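5-carboxymethyl-2-hydroxymuconate semialdehyde dehydrogenase (Thermus thermophilus, PDB 2D4E) probably catalyses the NAD-dependent oxidation of 5-carboxymethyl-2-hydroxymuconate semialdehyde to the corresponding acid, as a member of the aldehyde dehydrogenase family. Local coordinates at residues C[243-248]-C[255-260]; C[166-171]-C[181-186]; C[67-72]-C[192-197]. All blocks are in the same frame, centred on the assembly; numbering follows the deposited sequence.

Interaction 1 (C[243-248]-C[255-260]). With NAD (nicotinamide-adenine-dinucleotide), chain K.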
loop_
_atom_site.group_PDB
_atom_site.type_symbol
_atom_site.label_atom_id
_atom_site.label_comp_id
_atom_site.label_asym_id
_atom_site.label_seq_id
_atom_site.Cartn_x
_atom_site.Cartn_y
_atom_site.Cartn_z
ATOM N N PRO C 243 -10.061 -17.776 -20.333
ATOM C CA PRO C 243 -8.657 -17.475 -20.035
ATOM C C PRO C 243 -8.175 -17.732 -18.612
ATOM O O PRO C 243 -6.990 -17.993 -18.402
ATOM C CB PRO C 243 -8.530 -16.011 -20.447
ATOM C CG PRO C 243 -9.882 -15.460 -20.101
ATOM C CD PRO C 243 -10.824 -16.538 -20.591
ATOM N N LEU C 244 -9.081 -17.667 -17.641
ATOM C CA LEU C 244 -8.715 -17.894 -16.244
ATOM C C LEU C 244 -9.304 -19.187 -15.679
ATOM O O LEU C 244 -10.449 -19.552 -15.969
ATOM C CB LEU C 244 -9.157 -16.707 -15.381
ATOM C CG LEU C 244 -8.204 -15.512 -15.268
ATOM C CD1 LEU C 244 -7.890 -14.920 -16.651
ATOM C CD2 LEU C 244 -8.842 -14.469 -14.357
ATOM N N LEU C 245 -8.513 -19.870 -14.859
ATOM C CA LEU C 245 -8.940 -21.125 -14.259
ATOM C C LEU C 245 -8.559 -21.220 -12.792
ATOM O O LEU C 245 -7.407 -21.000 -12.444
ATOM C CB LEU C 245 -8.285 -22.309 -14.973
ATOM C CG LEU C 245 -8.554 -22.608 -16.445
ATOM C CD1 LEU C 245 -7.602 -23.704 -16.892
ATOM C CD2 LEU C 245 -10.002 -23.038 -16.649
ATOM N N THR C 246 -9.519 -21.528 -11.928
ATOM C CA THR C 246 -9.189 -21.719 -10.523
ATOM C C THR C 246 -9.351 -23.217 -10.307
ATOM O O THR C 246 -10.258 -23.840 -10.857
ATOM C CB THR C 246 -10.150 -20.977 -9.554
ATOM O OG1 THR C 246 -11.457 -21.553 -9.638
ATOM C CG2 THR C 246 -10.224 -19.493 -9.889
ATOM N N LEU C 247 -8.456 -23.806 -9.532
ATOM C CA LEU C 247 -8.547 -25.224 -9.260
ATOM C C LEU C 247 -8.302 -25.492 -7.794
ATOM O O LEU C 247 -7.327 -25.021 -7.209
ATOM C CB LEU C 247 -7.536 -26.015 -10.092
ATOM C CG LEU C 247 -7.411 -27.493 -9.695
ATOM C CD1 LEU C 247 -8.738 -28.219 -9.920
ATOM C CD2 LEU C 247 -6.309 -28.146 -10.509
ATOM N N THR C 248 -9.214 -26.244 -7.203
ATOM C CA THR C 248 -9.101 -26.630 -5.814
ATOM C C THR C 248 -9.237 -28.147 -5.855
ATOM O O THR C 248 -10.322 -28.680 -6.094
ATOM C CB THR C 248 -10.215 -25.992 -4.974
ATOM O OG1 THR C 248 -10.130 -24.565 -5.081
ATOM C CG2 THR C 248 -10.065 -26.373 -3.517
ATOM N N LYS C 255 -1.219 -30.808 -11.990
ATOM C CA LYS C 255 -0.288 -31.085 -13.080
ATOM C C LYS C 255 -1.011 -31.330 -14.402
ATOM O O LYS C 255 -0.622 -30.801 -15.451
ATOM C CB LYS C 255 0.573 -32.303 -12.746
ATOM C CG LYS C 255 1.591 -32.062 -11.649
ATOM C CD LYS C 255 2.408 -33.313 -11.378
ATOM C CE LYS C 255 3.314 -33.130 -10.166
ATOM N NZ LYS C 255 3.992 -34.408 -9.797
ATOM N N ILE C 256 -2.062 -32.143 -14.343
ATOM C CA ILE C 256 -2.841 -32.469 -15.526
ATOM C C ILE C 256 -3.512 -31.217 -16.083
ATOM O O ILE C 256 -3.506 -30.979 -17.293
ATOM C CB ILE C 256 -3.900 -33.543 -15.184
ATOM C CG1 ILE C 256 -3.199 -34.884 -14.938
ATOM C CG2 ILE C 256 -4.936 -33.657 -16.304
ATOM C CD1 ILE C 256 -4.070 -35.936 -14.291
ATOM N N VAL C 257 -4.071 -30.403 -15.195
ATOM C CA VAL C 257 -4.746 -29.188 -15.622
ATOM C C VAL C 257 -3.789 -28.160 -16.202
ATOM O O VAL C 257 -4.085 -27.538 -17.223
ATOM C CB VAL C 257 -5.544 -28.561 -14.460
ATOM C CG1 VAL C 257 -6.003 -27.154 -14.831
ATOM C CG2 VAL C 257 -6.747 -29.428 -14.159
ATOM N N MET C 258 -2.638 -27.984 -15.566
ATOM C CA MET C 258 -1.666 -27.018 -16.059
ATOM C C MET C 258 -1.172 -27.423 -17.441
ATOM O O MET C 258 -1.035 -26.586 -18.333
ATOM C CB MET C 258 -0.481 -26.909 -15.093
ATOM C CG MET C 258 0.528 -25.843 -15.486
ATOM S SD MET C 258 1.822 -25.594 -14.256
ATOM C CE MET C 258 2.964 -24.543 -15.173
ATOM N N ARG C 259 -0.913 -28.716 -17.612
ATOM C CA ARG C 259 -0.430 -29.238 -18.888
ATOM C C ARG C 259 -1.428 -28.940 -20.001
ATOM O O ARG C 259 -1.051 -28.510 -21.090
ATOM C CB ARG C 259 -0.207 -30.749 -18.773
ATOM C CG ARG C 259 0.575 -31.370 -19.923
ATOM C CD ARG C 259 0.887 -32.843 -19.643
ATOM N NE ARG C 259 1.710 -33.012 -18.446
ATOM C CZ ARG C 259 1.341 -33.688 -17.358
ATOM N NH1 ARG C 259 0.150 -34.274 -17.294
ATOM N NH2 ARG C 259 2.170 -33.779 -16.325
ATOM N N ASN C 260 -2.705 -29.164 -19.708
ATOM C CA ASN C 260 -3.790 -28.933 -20.651
ATOM C C ASN C 260 -3.995 -27.431 -20.883
ATOM O O ASN C 260 -4.310 -26.994 -21.991
ATOM C CB ASN C 260 -5.071 -29.575 -20.095
ATOM C CG ASN C 260 -6.272 -29.422 -21.020
ATOM O OD1 ASN C 260 -7.399 -29.794 -20.662
ATOM N ND2 ASN C 260 -6.042 -28.878 -22.210
HETATM P PA NAD K . -9.838 -33.814 -7.639
HETATM O O1A NAD K . -9.860 -35.050 -8.413
HETATM O O2A NAD K . -8.673 -32.974 -7.967
HETATM O O5B NAD K . -11.149 -32.881 -7.854
HETATM C C5B NAD K . -11.138 -31.423 -8.012
HETATM C C4B NAD K . -11.864 -31.087 -9.296
HETATM O O4B NAD K . -10.972 -31.537 -10.339
HETATM C C3B NAD K . -13.178 -31.883 -9.533
HETATM O O3B NAD K . -14.276 -30.985 -9.798
HETATM C C2B NAD K . -12.809 -32.793 -10.717
HETATM O O2B NAD K . -13.934 -33.105 -11.569
HETATM C C1B NAD K . -11.729 -31.981 -11.403
HETATM N N9A NAD K . -10.875 -32.795 -12.248
HETATM C C8A NAD K . -10.363 -34.060 -12.024
HETATM N N7A NAD K . -9.597 -34.525 -13.039
HETATM C C5A NAD K . -9.634 -33.474 -13.956
HETATM C C6A NAD K . -9.028 -33.314 -15.259
HETATM N N6A NAD K . -8.269 -34.252 -15.831
HETATM N N1A NAD K . -9.276 -32.115 -15.912
HETATM C C2A NAD K . -10.070 -31.143 -15.311
HETATM N N3A NAD K . -10.666 -31.204 -14.128
HETATM C C4A NAD K . -10.414 -32.394 -13.488
HETATM O O3 NAD K . -9.873 -34.203 -6.168
HETATM P PN NAD K . -10.811 -34.028 -4.901
HETATM O O1N NAD K . -11.037 -35.394 -4.386
HETATM O O2N NAD K . -12.012 -33.268 -5.288
HETATM O O5D NAD K . -9.711 -33.309 -4.083
HETATM C C5D NAD K . -9.597 -33.209 -2.684
HETATM C C4D NAD K . -8.298 -32.467 -2.695
HETATM O O4D NAD K . -8.488 -31.037 -2.781
HETATM C C3D NAD K . -7.324 -32.770 -1.565
HETATM O O3D NAD K . -5.996 -33.073 -2.038
HETATM C C2D NAD K . -7.421 -31.486 -0.743
HETATM O O2D NAD K . -6.221 -31.284 0.033
HETATM C C1D NAD K . -7.660 -30.453 -1.821
HETATM N N1N NAD K . -8.257 -29.206 -1.314
HETATM C C2N NAD K . -7.351 -28.156 -1.271
HETATM C C3N NAD K . -7.835 -26.949 -0.788
HETATM C C7N NAD K . -6.940 -25.724 -0.667
HETATM O O7N NAD K . -7.427 -24.692 -0.241
HETATM N N7N NAD K . -5.644 -25.797 -1.018
HETATM C C4N NAD K . -9.229 -26.800 -0.347
HETATM C C5N NAD K . -10.040 -27.967 -0.452
HETATM C C6N NAD K . -9.633 -29.188 -0.917
#
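Thr248 OG1, at the end of strand 244-248, is gripped twice by polar groups, hydrogen-bonding to both Glu271 OE1 and Arg182 NH2. These bonds fix the rotation of the threonine, whose other branch, CG2, lies over the nicotinamide ring, 3.3 Å from NAD C4N, the carbon that accepts hydride in this chemistry.

The contact between the strand and residues 255-260 of the following helix is purely apolar and rests on Val257. Leu247 and Val257 reach toward each other tip to tip, with Leu247 CD2 3.9 Å from Val257 CG2. The second methyl of the valine serves a different partner: Val257 CG1 lies 4.3 Å from Leu245 CD1, a looser approach. With CG1 anti to the backbone N (chi1 168°), CG2 stands beside that nitrogen and faces both Leu247 and the cofactor. It stands over a face of the adenine, 3.9 Å from NAD C2A. Ile256 CG2 approaches on the same side of the base, 3.4 Å from NAD N6A. Two consecutive helix residues, Ile256 and Val257, therefore give the adenine aliphatic cover, and Val257 packs on the strand as well, an arrangement belonging to the Rossmann-like cofactor domain of aldehyde dehydrogenases.

The two segments are consecutive elements of the beta-alpha-beta unit formed by strand 244-248, helix 251-261 and strand 267-271. Val237 of helix 229-238 packs on both Leu245 and Val257, whereas the outer side of helix 251-261 meets a second subunit, where Arg259 forms a salt bridge with Asp263 of that subunit.

Interaction 2 (C[166-171]-C[181-186]). With NAD (nicotinamide-adenine-dinucleotide), chain K.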
loop_
_atom_site.group_PDB
_atom_site.type_symbol
_atom_site.label_atom_id
_atom_site.label_comp_id
_atom_site.label_asym_id
_atom_site.label_seq_id
_atom_site.Cartn_x
_atom_site.Cartn_y
_atom_site.Cartn_z
ATOM N N VAL C 166 -13.916 -16.851 -15.919
ATOM C CA VAL C 166 -13.186 -17.756 -15.045
ATOM C C VAL C 166 -13.818 -19.142 -14.957
ATOM O O VAL C 166 -15.001 -19.279 -14.659
ATOM C CB VAL C 166 -13.085 -17.180 -13.608
ATOM C CG1 VAL C 166 -12.179 -18.075 -12.742
ATOM C CG2 VAL C 166 -12.546 -15.753 -13.654
ATOM N N GLY C 167 -13.015 -20.164 -15.231
ATOM C CA GLY C 167 -13.481 -21.532 -15.135
ATOM C C GLY C 167 -13.127 -21.963 -13.725
ATOM O O GLY C 167 -11.943 -22.012 -13.368
ATOM N N ILE C 168 -14.148 -22.260 -12.925
ATOM C CA ILE C 168 -13.963 -22.644 -11.528
ATOM C C ILE C 168 -14.226 -24.137 -11.334
ATOM O O ILE C 168 -15.358 -24.605 -11.475
ATOM C CB ILE C 168 -14.905 -21.782 -10.630
ATOM C CG1 ILE C 168 -14.579 -20.300 -10.852
ATOM C CG2 ILE C 168 -14.759 -22.150 -9.153
ATOM C CD1 ILE C 168 -15.483 -19.323 -10.115
ATOM N N ILE C 169 -13.164 -24.881 -11.029
ATOM C CA ILE C 169 -13.242 -26.331 -10.834
ATOM C C ILE C 169 -12.990 -26.658 -9.352
ATOM O O ILE C 169 -11.897 -26.434 -8.828
ATOM C CB ILE C 169 -12.216 -27.031 -11.749
ATOM C CG1 ILE C 169 -12.426 -26.561 -13.194
ATOM C CG2 ILE C 169 -12.379 -28.520 -11.681
ATOM C CD1 ILE C 169 -11.415 -27.101 -14.183
ATOM N N THR C 170 -14.010 -27.200 -8.691
ATOM C CA THR C 170 -13.951 -27.479 -7.256
ATOM C C THR C 170 -14.014 -28.938 -6.798
ATOM O O THR C 170 -14.439 -29.814 -7.543
ATOM C CB THR C 170 -15.066 -26.697 -6.568
ATOM O OG1 THR C 170 -16.300 -26.935 -7.260
ATOM C CG2 THR C 170 -14.764 -25.206 -6.613
ATOM N N PRO C 171 -13.596 -29.203 -5.543
ATOM C CA PRO C 171 -13.574 -30.537 -4.927
ATOM C C PRO C 171 -14.886 -30.965 -4.280
ATOM O O PRO C 171 -15.784 -30.149 -4.068
ATOM C CB PRO C 171 -12.441 -30.417 -3.918
ATOM C CG PRO C 171 -12.628 -29.024 -3.415
ATOM C CD PRO C 171 -12.913 -28.222 -4.676
ATOM N N TRP C 181 -16.069 -19.420 -2.666
ATOM C CA TRP C 181 -14.783 -18.811 -2.329
ATOM C C TRP C 181 -14.146 -18.204 -3.591
ATOM O O TRP C 181 -13.409 -17.220 -3.515
ATOM C CB TRP C 181 -13.842 -19.876 -1.746
ATOM C CG TRP C 181 -12.457 -19.390 -1.364
ATOM C CD1 TRP C 181 -11.262 -19.920 -1.772
ATOM C CD2 TRP C 181 -12.133 -18.309 -0.479
ATOM N NE1 TRP C 181 -10.222 -19.238 -1.197
ATOM C CE2 TRP C 181 -10.725 -18.243 -0.400
ATOM C CE3 TRP C 181 -12.897 -17.385 0.254
ATOM C CZ2 TRP C 181 -10.059 -17.292 0.385
ATOM C CZ3 TRP C 181 -12.235 -16.438 1.035
ATOM C CH2 TRP C 181 -10.831 -16.399 1.093
ATOM N N ARG C 182 -14.439 -18.793 -4.747
ATOM C CA ARG C 182 -13.883 -18.319 -6.016
ATOM C C ARG C 182 -14.888 -17.499 -6.829
ATOM O O ARG C 182 -14.525 -16.522 -7.499
ATOM C CB ARG C 182 -13.427 -19.511 -6.855
ATOM C CG ARG C 182 -12.563 -20.513 -6.099
ATOM C CD ARG C 182 -11.184 -19.962 -5.761
ATOM N NE ARG C 182 -10.235 -21.067 -5.627
ATOM C CZ ARG C 182 -8.954 -21.006 -5.978
ATOM N NH1 ARG C 182 -8.448 -19.881 -6.470
ATOM N NH2 ARG C 182 -8.179 -22.073 -5.833
ATOM N N ILE C 183 -16.150 -17.912 -6.772
ATOM C CA ILE C 183 -17.214 -17.237 -7.494
ATOM C C ILE C 183 -17.401 -15.796 -7.036
ATOM O O ILE C 183 -17.525 -14.887 -7.854
ATOM C CB ILE C 183 -18.552 -17.983 -7.318
ATOM C CG1 ILE C 183 -18.433 -19.402 -7.891
ATOM C CG2 ILE C 183 -19.676 -17.199 -7.991
ATOM C CD1 ILE C 183 -19.589 -20.317 -7.505
ATOM N N ALA C 184 -17.424 -15.592 -5.726
ATOM C CA ALA C 184 -17.615 -14.264 -5.165
ATOM C C ALA C 184 -16.572 -13.257 -5.666
ATOM O O ALA C 184 -16.925 -12.195 -6.173
ATOM C CB ALA C 184 -17.606 -14.339 -3.636
ATOM N N PRO C 185 -15.273 -13.571 -5.528
ATOM C CA PRO C 185 -14.313 -12.583 -6.027
ATOM C C PRO C 185 -14.384 -12.416 -7.545
ATOM O O PRO C 185 -14.292 -11.303 -8.057
ATOM C CB PRO C 185 -12.961 -13.124 -5.539
ATOM C CG PRO C 185 -13.193 -14.606 -5.391
ATOM C CD PRO C 185 -14.589 -14.666 -4.816
ATOM N N ALA C 186 -14.560 -13.522 -8.263
ATOM C CA ALA C 186 -14.643 -13.471 -9.719
ATOM C C ALA C 186 -15.714 -12.481 -10.158
ATOM O O ALA C 186 -15.462 -11.613 -10.997
ATOM C CB ALA C 186 -14.948 -14.855 -10.280
HETATM P PA NAD K . -9.838 -33.814 -7.639
HETATM O O1A NAD K . -9.860 -35.050 -8.413
HETATM O O2A NAD K . -8.673 -32.974 -7.967
HETATM O O5B NAD K . -11.149 -32.881 -7.854
HETATM C C5B NAD K . -11.138 -31.423 -8.012
HETATM C C4B NAD K . -11.864 -31.087 -9.296
HETATM O O4B NAD K . -10.972 -31.537 -10.339
HETATM C C3B NAD K . -13.178 -31.883 -9.533
HETATM O O3B NAD K . -14.276 -30.985 -9.798
HETATM C C2B NAD K . -12.809 -32.793 -10.717
HETATM O O2B NAD K . -13.934 -33.105 -11.569
HETATM C C1B NAD K . -11.729 -31.981 -11.403
HETATM N N9A NAD K . -10.875 -32.795 -12.248
HETATM C C8A NAD K . -10.363 -34.060 -12.024
HETATM N N7A NAD K . -9.597 -34.525 -13.039
HETATM C C5A NAD K . -9.634 -33.474 -13.956
HETATM C C6A NAD K . -9.028 -33.314 -15.259
HETATM N N6A NAD K . -8.269 -34.252 -15.831
HETATM N N1A NAD K . -9.276 -32.115 -15.912
HETATM C C2A NAD K . -10.070 -31.143 -15.311
HETATM N N3A NAD K . -10.666 -31.204 -14.128
HETATM C C4A NAD K . -10.414 -32.394 -13.488
HETATM O O3 NAD K . -9.873 -34.203 -6.168
HETATM P PN NAD K . -10.811 -34.028 -4.901
HETATM O O1N NAD K . -11.037 -35.394 -4.386
HETATM O O2N NAD K . -12.012 -33.268 -5.288
HETATM O O5D NAD K . -9.711 -33.309 -4.083
HETATM C C5D NAD K . -9.597 -33.209 -2.684
HETATM C C4D NAD K . -8.298 -32.467 -2.695
HETATM O O4D NAD K . -8.488 -31.037 -2.781
HETATM C C3D NAD K . -7.324 -32.770 -1.565
HETATM O O3D NAD K . -5.996 -33.073 -2.038
HETATM C C2D NAD K . -7.421 -31.486 -0.743
HETATM O O2D NAD K . -6.221 -31.284 0.033
HETATM C C1D NAD K . -7.660 -30.453 -1.821
HETATM N N1N NAD K . -8.257 -29.206 -1.314
HETATM C C2N NAD K . -7.351 -28.156 -1.271
HETATM C C3N NAD K . -7.835 -26.949 -0.788
HETATM C C7N NAD K . -6.940 -25.724 -0.667
HETATM O O7N NAD K . -7.427 -24.692 -0.241
HETATM N N7N NAD K . -5.644 -25.797 -1.018
HETATM C C4N NAD K . -9.229 -26.800 -0.347
HETATM C C5N NAD K . -10.040 -27.967 -0.452
HETATM C C6N NAD K . -9.633 -29.188 -0.917
#
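The beta-alpha-beta unit of strand 166-169, helix 175-188 and strand 193-196 in the NAD-binding domain is closed by this buried contact. The short strand and helix axes run nearly antiparallel, at 165°, and come within 9.3 Å, as expected when a crossover helix returns across its sheet.

Ile168 carries the packing through two branches. Its chi1 of -58° sets CG1 beside the backbone N and leaves CG2 anti to it, where CG2 meets the root of the Arg182 side chain, 3.7 Å from Arg182 CB. The other branch ends in CD1, 3.7 Å from Ile183 CG1, and these two isoleucines cross at about a right angle. One turn further along the helix, Ala186 CB lies 4.2 Å from Val166 CG2, nearer the start of the strand. Arg182 thus gives only its aliphatic base to the strand: a bend at chi2 (-70°) turns its guanidinium away to salt bridges with Glu486 and Glu271.

At the end of the strand and just beyond it the chain meets the cofactor: Ile169 CG2 packs 3.5 Å from NAD C1B, and the ribose hydroxyl NAD O3B donates a short 2.5 Å hydrogen bond to Thr170 O.

Interaction 3 (C[67-72]-C[192-197]). With NAD (nicotinamide-adenine-dinucleotide), chain K.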
loop_
_atom_site.group_PDB
_atom_site.type_symbol
_atom_site.label_atom_id
_atom_site.label_comp_id
_atom_site.label_asym_id
_atom_site.label_seq_id
_atom_site.Cartn_x
_atom_site.Cartn_y
_atom_site.Cartn_z
ATOM N N ASP C 67 -18.860 -25.978 -24.151
ATOM C CA ASP C 67 -18.728 -24.991 -25.221
ATOM C C ASP C 67 -19.828 -23.930 -25.113
ATOM O O ASP C 67 -19.563 -22.736 -25.222
ATOM C CB ASP C 67 -18.772 -25.686 -26.588
ATOM C CG ASP C 67 -18.592 -24.717 -27.743
ATOM O OD1 ASP C 67 -17.613 -23.945 -27.740
ATOM O OD2 ASP C 67 -19.432 -24.725 -28.662
ATOM N N ARG C 68 -21.063 -24.366 -24.875
ATOM C CA ARG C 68 -22.176 -23.439 -24.737
ATOM C C ARG C 68 -22.003 -22.536 -23.512
ATOM O O ARG C 68 -22.302 -21.344 -23.567
ATOM C CB ARG C 68 -23.495 -24.213 -24.642
ATOM C CG ARG C 68 -23.950 -24.828 -25.959
ATOM C CD ARG C 68 -25.007 -25.912 -25.740
ATOM N NE ARG C 68 -26.200 -25.402 -25.065
ATOM C CZ ARG C 68 -27.182 -26.169 -24.594
ATOM N NH1 ARG C 68 -27.120 -27.491 -24.720
ATOM N NH2 ARG C 68 -28.227 -25.615 -23.993
ATOM N N ALA C 69 -21.518 -23.103 -22.408
ATOM C CA ALA C 69 -21.307 -22.333 -21.179
ATOM C C ALA C 69 -20.217 -21.287 -21.374
ATOM O O ALA C 69 -20.371 -20.139 -20.963
ATOM C CB ALA C 69 -20.928 -23.260 -20.032
ATOM N N ALA C 70 -19.115 -21.684 -22.004
ATOM C CA ALA C 70 -18.000 -20.770 -22.244
ATOM C C ALA C 70 -18.428 -19.621 -23.163
ATOM O O ALA C 70 -18.087 -18.462 -22.925
ATOM C CB ALA C 70 -16.821 -21.533 -22.853
ATOM N N LYS C 71 -19.176 -19.944 -24.210
ATOM C CA LYS C 71 -19.657 -18.923 -25.135
ATOM C C LYS C 71 -20.556 -17.945 -24.393
ATOM O O LYS C 71 -20.514 -16.741 -24.636
ATOM C CB LYS C 71 -20.439 -19.560 -26.286
ATOM C CG LYS C 71 -19.571 -20.130 -27.392
ATOM C CD LYS C 71 -20.410 -20.882 -28.415
ATOM C CE LYS C 71 -19.628 -21.108 -29.693
ATOM N NZ LYS C 71 -18.251 -21.588 -29.408
ATOM N N ALA C 72 -21.367 -18.468 -23.480
ATOM C CA ALA C 72 -22.270 -17.624 -22.710
ATOM C C ALA C 72 -21.485 -16.682 -21.794
ATOM O O ALA C 72 -21.777 -15.487 -21.719
ATOM C CB ALA C 72 -23.234 -18.491 -21.889
ATOM N N THR C 192 -16.989 -13.095 -15.623
ATOM C CA THR C 192 -18.124 -14.008 -15.748
ATOM C C THR C 192 -17.613 -15.374 -15.296
ATOM O O THR C 192 -16.398 -15.585 -15.196
ATOM C CB THR C 192 -18.656 -14.080 -17.198
ATOM O OG1 THR C 192 -17.583 -14.391 -18.092
ATOM C CG2 THR C 192 -19.279 -12.748 -17.595
ATOM N N VAL C 193 -18.526 -16.306 -15.055
ATOM C CA VAL C 193 -18.139 -17.605 -14.526
ATOM C C VAL C 193 -18.758 -18.869 -15.120
ATOM O O VAL C 193 -19.902 -18.875 -15.572
ATOM C CB VAL C 193 -18.430 -17.617 -13.005
ATOM C CG1 VAL C 193 -18.146 -18.987 -12.411
ATOM C CG2 VAL C 193 -17.616 -16.524 -12.319
ATOM N N VAL C 194 -17.969 -19.939 -15.110
ATOM C CA VAL C 194 -18.417 -21.254 -15.537
ATOM C C VAL C 194 -17.905 -22.204 -14.452
ATOM O O VAL C 194 -16.705 -22.470 -14.363
ATOM C CB VAL C 194 -17.831 -21.699 -16.895
ATOM C CG1 VAL C 194 -18.265 -23.133 -17.178
ATOM C CG2 VAL C 194 -18.311 -20.782 -18.019
ATOM N N LEU C 195 -18.816 -22.697 -13.624
ATOM C CA LEU C 195 -18.465 -23.609 -12.539
ATOM C C LEU C 195 -18.589 -25.080 -12.936
ATOM O O LEU C 195 -19.568 -25.480 -13.572
ATOM C CB LEU C 195 -19.361 -23.329 -11.328
ATOM C CG LEU C 195 -19.303 -24.288 -10.137
ATOM C CD1 LEU C 195 -17.954 -24.169 -9.442
ATOM C CD2 LEU C 195 -20.427 -23.964 -9.167
ATOM N N LYS C 196 -17.585 -25.876 -12.566
ATOM C CA LYS C 196 -17.580 -27.317 -12.840
ATOM C C LYS C 196 -17.266 -27.967 -11.491
ATOM O O LYS C 196 -16.105 -28.146 -11.130
ATOM C CB LYS C 196 -16.496 -27.684 -13.867
ATOM C CG LYS C 196 -16.836 -28.888 -14.748
ATOM C CD LYS C 196 -17.200 -30.144 -13.940
ATOM C CE LYS C 196 -15.989 -30.733 -13.220
ATOM N NZ LYS C 196 -16.342 -31.868 -12.312
ATOM N N PRO C 197 -18.307 -28.317 -10.723
ATOM C CA PRO C 197 -18.160 -28.938 -9.402
ATOM C C PRO C 197 -17.827 -30.425 -9.387
ATOM O O PRO C 197 -18.107 -31.152 -10.341
ATOM C CB PRO C 197 -19.505 -28.653 -8.755
ATOM C CG PRO C 197 -20.443 -28.840 -9.921
ATOM C CD PRO C 197 -19.731 -28.094 -11.041
HETATM P PA NAD K . -9.838 -33.814 -7.639
HETATM O O1A NAD K . -9.860 -35.050 -8.413
HETATM O O2A NAD K . -8.673 -32.974 -7.967
HETATM O O5B NAD K . -11.149 -32.881 -7.854
HETATM C C5B NAD K . -11.138 -31.423 -8.012
HETATM C C4B NAD K . -11.864 -31.087 -9.296
HETATM O O4B NAD K . -10.972 -31.537 -10.339
HETATM C C3B NAD K . -13.178 -31.883 -9.533
HETATM O O3B NAD K . -14.276 -30.985 -9.798
HETATM C C2B NAD K . -12.809 -32.793 -10.717
HETATM O O2B NAD K . -13.934 -33.105 -11.569
HETATM C C1B NAD K . -11.729 -31.981 -11.403
HETATM N N9A NAD K . -10.875 -32.795 -12.248
HETATM C C8A NAD K . -10.363 -34.060 -12.024
HETATM N N7A NAD K . -9.597 -34.525 -13.039
HETATM C C5A NAD K . -9.634 -33.474 -13.956
HETATM C C6A NAD K . -9.028 -33.314 -15.259
HETATM N N6A NAD K . -8.269 -34.252 -15.831
HETATM N N1A NAD K . -9.276 -32.115 -15.912
HETATM C C2A NAD K . -10.070 -31.143 -15.311
HETATM N N3A NAD K . -10.666 -31.204 -14.128
HETATM C C4A NAD K . -10.414 -32.394 -13.488
HETATM O O3 NAD K . -9.873 -34.203 -6.168
HETATM P PN NAD K . -10.811 -34.028 -4.901
HETATM O O1N NAD K . -11.037 -35.394 -4.386
HETATM O O2N NAD K . -12.012 -33.268 -5.288
HETATM O O5D NAD K . -9.711 -33.309 -4.083
HETATM C C5D NAD K . -9.597 -33.209 -2.684
HETATM C C4D NAD K . -8.298 -32.467 -2.695
HETATM O O4D NAD K . -8.488 -31.037 -2.781
HETATM C C3D NAD K . -7.324 -32.770 -1.565
HETATM O O3D NAD K . -5.996 -33.073 -2.038
HETATM C C2D NAD K . -7.421 -31.486 -0.743
HETATM O O2D NAD K . -6.221 -31.284 0.033
HETATM C C1D NAD K . -7.660 -30.453 -1.821
HETATM N N1N NAD K . -8.257 -29.206 -1.314
HETATM C C2N NAD K . -7.351 -28.156 -1.271
HETATM C C3N NAD K . -7.835 -26.949 -0.788
HETATM C C7N NAD K . -6.940 -25.724 -0.667
HETATM O O7N NAD K . -7.427 -24.692 -0.241
HETATM N N7N NAD K . -5.644 -25.797 -1.018
HETATM C C4N NAD K . -9.229 -26.800 -0.347
HETATM C C5N NAD K . -10.040 -27.967 -0.452
HETATM C C6N NAD K . -9.633 -29.188 -0.917
#
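The Pro197 carbonyl is met from above its plane by Lys196 NZ, which lies 55° out of that plane and makes a C=O...N angle of 124°, well away from the lone-pair directions. The bond is nevertheless short, at 2.7 Å from Lys196 NZ to Pro197 O. At the other segment the flat group is the Asp67 carboxylate: Lys71 NZ reaches OD1 of Asp67 on its syn side, 23° out of plane, in a 3.0 Å salt bridge one helical turn along. Asp67 OD1 has a further partner in His239.

Between these polar ends helix 63-80 packs on strand 193-196 through small groups. Ala69 CB meets Val194 CG1 at 3.9 Å, and the second valine methyl, CG2, lies 3.7 Å from Ala69 O, against the helix backbone itself. The alanine lets the chains approach closely, with Ala69 CA and Val194 CA 6.4 Å apart.

Lys196 is bent at chi2 and chi3, which folds its ammonium back over Pro197 and toward the adenosine ribose. There NZ of Lys196 donates to NAD O2B at 2.8 Å and more weakly to NAD O3B; Gly227 O also accepts from it. The chemistry is thus divided along the strand: apolar packing joins it to the helix, whereas at its end an ammonium held by protein carbonyls is presented to the ribose diol, consistent with the use of NAD.

Overall arrangement
All three contacts are buried and reach the same five-stranded parallel sheet, in which strand 166-169 lies between strands 193-196 and 244-248. Main-chain pairing ties interaction 2 to both neighbours: Gly167 N lies 2.7 Å from Leu244 O of interaction 1, and Lys196 N lies 2.8 Å from Ile168 O. Interactions 1 and 3 do not touch, their nearest atoms being about 7 Å apart. Interactions 1 and 2 each join a strand to the helix that follows it, whereas interaction 3 brings in a helix from 120 residues earlier. Apolar packing is common to them, but their cofactor chemistry differs: aliphatic cover of the bases, a carbonyl acceptor, and an ammonium donor.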